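Local coordinates for protein ATP-dependent DNA ligase (Mycobacterium tuberculosis, PDB 6NHX) that joins 3'-hydroxyl and 5'-phosphate ends of DNA at the expense of ATP and, with Ku, repairs double-strand breaks by non-homologous end joining, at residues E250-V255 / I265-P270. The protein carries 1 engineered substitution. Residues are numbered along the deposited sequence; the frame is centred on the assembly and turned at random.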
ATOM      1  N   GLU A 250      29.564   3.958  12.313  1.00 24.40           N
ATOM      2  CA  GLU A 250      29.376   5.390  12.496  1.00 25.76           C
ATOM      3  C   GLU A 250      27.887   5.677  12.656  1.00 21.52           C
ATOM      4  O   GLU A 250      27.085   5.338  11.781  1.00 25.37           O
ATOM      5  CB  GLU A 250      29.953   6.166  11.309  1.00 32.39           C
ATOM      6  CG  GLU A 250      29.461   7.610  11.193  1.00 49.89           C
ATOM      7  CD  GLU A 250      30.562   8.593  10.806  1.00 65.86           C
ATOM      8  OE1 GLU A 250      31.672   8.504  11.374  1.00 69.84           O
ATOM      9  OE2 GLU A 250      30.317   9.460   9.939  1.00 69.58           O
ATOM     10  N   SER A 251      27.519   6.280  13.778  1.00 19.47           N
ATOM     11  CA  SER A 251      26.138   6.667  13.981  1.00 17.31           C
ATOM     12  C   SER A 251      25.772   7.783  13.006  1.00 18.91           C
ATOM     13  O   SER A 251      26.551   8.726  12.817  1.00 17.91           O
ATOM     14  CB  SER A 251      25.938   7.179  15.405  1.00 16.40           C
ATOM     15  OG  SER A 251      24.640   7.739  15.517  1.00 18.30           O
ATOM     16  N   PRO A 252      24.608   7.705  12.369  1.00 15.24           N
ATOM     17  CA  PRO A 252      24.161   8.780  11.477  1.00 14.93           C
ATOM     18  C   PRO A 252      23.379   9.883  12.169  1.00 15.44           C
ATOM     19  O   PRO A 252      22.962  10.838  11.502  1.00 17.15           O
ATOM     20  CB  PRO A 252      23.254   8.025  10.498  1.00 15.56           C
ATOM     21  CG  PRO A 252      22.624   6.963  11.354  1.00 14.40           C
ATOM     22  CD  PRO A 252      23.724   6.517  12.292  1.00 15.10           C
ATOM     23  N   PHE A 253      23.185   9.789  13.477  1.00 15.46           N
ATOM     24  CA  PHE A 253      22.335  10.732  14.190  1.00 14.05           C
ATOM     25  C   PHE A 253      23.105  11.991  14.568  1.00 14.97           C
ATOM     26  O   PHE A 253      24.321  11.964  14.748  1.00 16.62           O
ATOM     27  CB  PHE A 253      21.746  10.058  15.426  1.00 14.66           C
ATOM     28  CG  PHE A 253      20.798   8.951  15.083  1.00 13.27           C
ATOM     29  CD1 PHE A 253      19.496   9.240  14.726  1.00 14.15           C
ATOM     30  CD2 PHE A 253      21.225   7.624  15.082  1.00 15.67           C
ATOM     31  CE1 PHE A 253      18.618   8.229  14.372  1.00 13.45           C
ATOM     32  CE2 PHE A 253      20.347   6.599  14.719  1.00 14.92           C
ATOM     33  CZ  PHE A 253      19.046   6.905  14.386  1.00 15.27           C
ATOM     34  N   ASP A 254      22.371  13.105  14.666  1.00 15.81           N
ATOM     35  CA  ASP A 254      22.988  14.394  14.966  1.00 15.15           C
ATOM     36  C   ASP A 254      23.417  14.557  16.420  1.00 16.01           C
ATOM     37  O   ASP A 254      24.171  15.482  16.722  1.00 20.00           O
ATOM     38  CB  ASP A 254      22.106  15.570  14.498  1.00 16.94           C
ATOM     39  CG  ASP A 254      20.862  15.773  15.340  1.00 19.57           C
ATOM     40  OD1 ASP A 254      20.486  14.887  16.130  1.00 22.20           O
ATOM     41  OD2 ASP A 254      20.242  16.850  15.203  1.00 28.13           O
ATOM     42  N   VAL A 255      22.940  13.700  17.314  1.00 15.58           N
ATOM     43  CA  VAL A 255      23.321  13.653  18.722  1.00 16.40           C
ATOM     44  C   VAL A 255      23.511  12.171  19.024  1.00 17.72           C
ATOM     45  O   VAL A 255      22.674  11.369  18.589  1.00 15.48           O
ATOM     46  CB  VAL A 255      22.203  14.249  19.595  1.00 17.93           C
ATOM     47  CG1 VAL A 255      22.434  13.921  21.047  1.00 17.58           C
ATOM     48  CG2 VAL A 255      22.134  15.775  19.415  1.00 17.88           C
ATOM     49  N   ILE A 265      22.365  -1.852  19.423  1.00 19.98           N
ATOM     50  CA  ILE A 265      22.076  -1.288  18.111  1.00 24.71           C
ATOM     51  C   ILE A 265      23.161  -1.663  17.109  1.00 21.37           C
ATOM     52  O   ILE A 265      24.348  -1.755  17.437  1.00 22.50           O
ATOM     53  CB  ILE A 265      21.877   0.237  18.206  1.00 18.90           C
ATOM     54  CG1 ILE A 265      21.086   0.745  17.006  1.00 20.50           C
ATOM     55  CG2 ILE A 265      23.220   0.961  18.303  1.00 21.96           C
ATOM     56  CD1 ILE A 265      20.853   2.242  17.054  1.00 20.83           C
ATOM     57  N   THR A 266      22.734  -1.910  15.874  1.00 18.80           N
ATOM     58  CA  THR A 266      23.607  -1.906  14.710  1.00 19.64           C
ATOM     59  C   THR A 266      23.248  -0.665  13.905  1.00 16.06           C
ATOM     60  O   THR A 266      22.096  -0.518  13.477  1.00 19.39           O
ATOM     61  CB  THR A 266      23.376  -3.161  13.867  1.00 21.19           C
ATOM     62  OG1 THR A 266      23.604  -4.319  14.678  1.00 25.90           O
ATOM     63  CG2 THR A 266      24.334  -3.186  12.675  1.00 25.46           C
ATOM     64  N   TYR A 267      24.223   0.225  13.717  1.00 16.81           N
ATOM     65  CA  TYR A 267      23.975   1.428  12.927  1.00 17.54           C
ATOM     66  C   TYR A 267      24.023   1.108  11.441  1.00 18.76           C
ATOM     67  O   TYR A 267      24.706   0.171  11.010  1.00 21.36           O
ATOM     68  CB  TYR A 267      25.010   2.512  13.248  1.00 16.34           C
ATOM     69  CG  TYR A 267      24.836   3.121  14.622  1.00 18.85           C
ATOM     70  CD1 TYR A 267      23.711   3.884  14.915  1.00 17.84           C
ATOM     71  CD2 TYR A 267      25.762   2.898  15.618  1.00 15.96           C
ATOM     72  CE1 TYR A 267      23.522   4.422  16.160  1.00 15.59           C
ATOM     73  CE2 TYR A 267      25.584   3.442  16.873  1.00 19.22           C
ATOM     74  CZ  TYR A 267      24.451   4.193  17.131  1.00 16.63           C
ATOM     75  OH  TYR A 267      24.261   4.744  18.384  1.00 17.91           O
ATOM     76  N   VAL A 268      23.275   1.885  10.656  1.00 14.65           N
ATOM     77  CA  VAL A 268      23.293   1.758   9.205  1.00 17.51           C
ATOM     78  C   VAL A 268      23.527   3.116   8.560  1.00 19.05           C
ATOM     79  O   VAL A 268      23.211   4.173   9.129  1.00 16.70           O
ATOM     80  CB  VAL A 268      22.022   1.091   8.642  1.00 16.38           C
ATOM     81  CG1 VAL A 268      21.991  -0.381   9.059  1.00 16.88           C
ATOM     82  CG2 VAL A 268      20.772   1.826   9.099  1.00 15.07           C
ATOM     83  N   LYS A 269      24.110   3.082   7.367  1.00 16.93           N
ATOM     84  CA  LYS A 269      24.140   4.270   6.537  1.00 15.49           C
ATOM     85  C   LYS A 269      22.700   4.725   6.288  1.00 17.44           C
ATOM     86  O   LYS A 269      21.812   3.887   6.089  1.00 17.10           O
ATOM     87  CB  LYS A 269      24.846   3.964   5.215  1.00 17.82           C
ATOM     88  CG  LYS A 269      26.344   3.681   5.374  1.00 26.32           C
ATOM     89  N   PRO A 270      22.435   6.033   6.344  1.00 15.17           N
ATOM     90  CA  PRO A 270      21.052   6.550   6.313  1.00 14.85           C
ATOM     91  C   PRO A 270      20.484   6.592   4.905  1.00 19.09           C
ATOM     92  O   PRO A 270      20.165   7.656   4.358  1.00 19.13           O
ATOM     93  CB  PRO A 270      21.217   7.950   6.930  1.00 15.38           C
ATOM     94  CG  PRO A 270      22.611   8.357   6.565  1.00 15.78           C
ATOM     95  CD  PRO A 270      23.429   7.085   6.608  1.00 14.23           C
TER
HETATM   96  O   HOH W   1      25.547   5.838   9.483  1.00 23.35           O
HETATM   97  O   HOH W   2      24.365   7.438  18.182  1.00 16.35           O
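An ST turn at Ser251 faces Tyr267 of strand 266-268 in the OB domain of the ligase. Ser251 CB sits over the centre of the Tyr267 ring, 3.8 Å from its centroid and 14° off the normal, a CH-pi contact. A chi1 of 171° sets OG beside the carbonyl carbon, turned along the chain toward the N-H of Phe253, which it accepts (Ser251 OG to Phe253 N 3.2 Å); serine suits the spot, small enough to lie on a ring and still able to close the turn. A water bridges Ser251 OG and Tyr267 OH, giving the phenol oxygen a polar partner beside the CH-pi contact. Ile265 CG2 packs on the opposite ring face, while Tyr267 CE1 meets the edge of the Phe253 ring, 4.1 Å from Phe253 CD2. Strand 266-268 pairs with strands 190-201 and 247-248 of the antiparallel OB sheet; Tyr267 bonds to Thr248 through the backbone, whereas a water donates to both Glu250 O, at 2.8 Å, and Val268 O. Beside it, the compact ring of Pro252 fits between Tyr267 and Pro270, its CD 3.7 Å from Tyr267 CD1 and its CB 4.0 Å from Pro270 CG, and both prolines also touch Leu221 of strand 220-228.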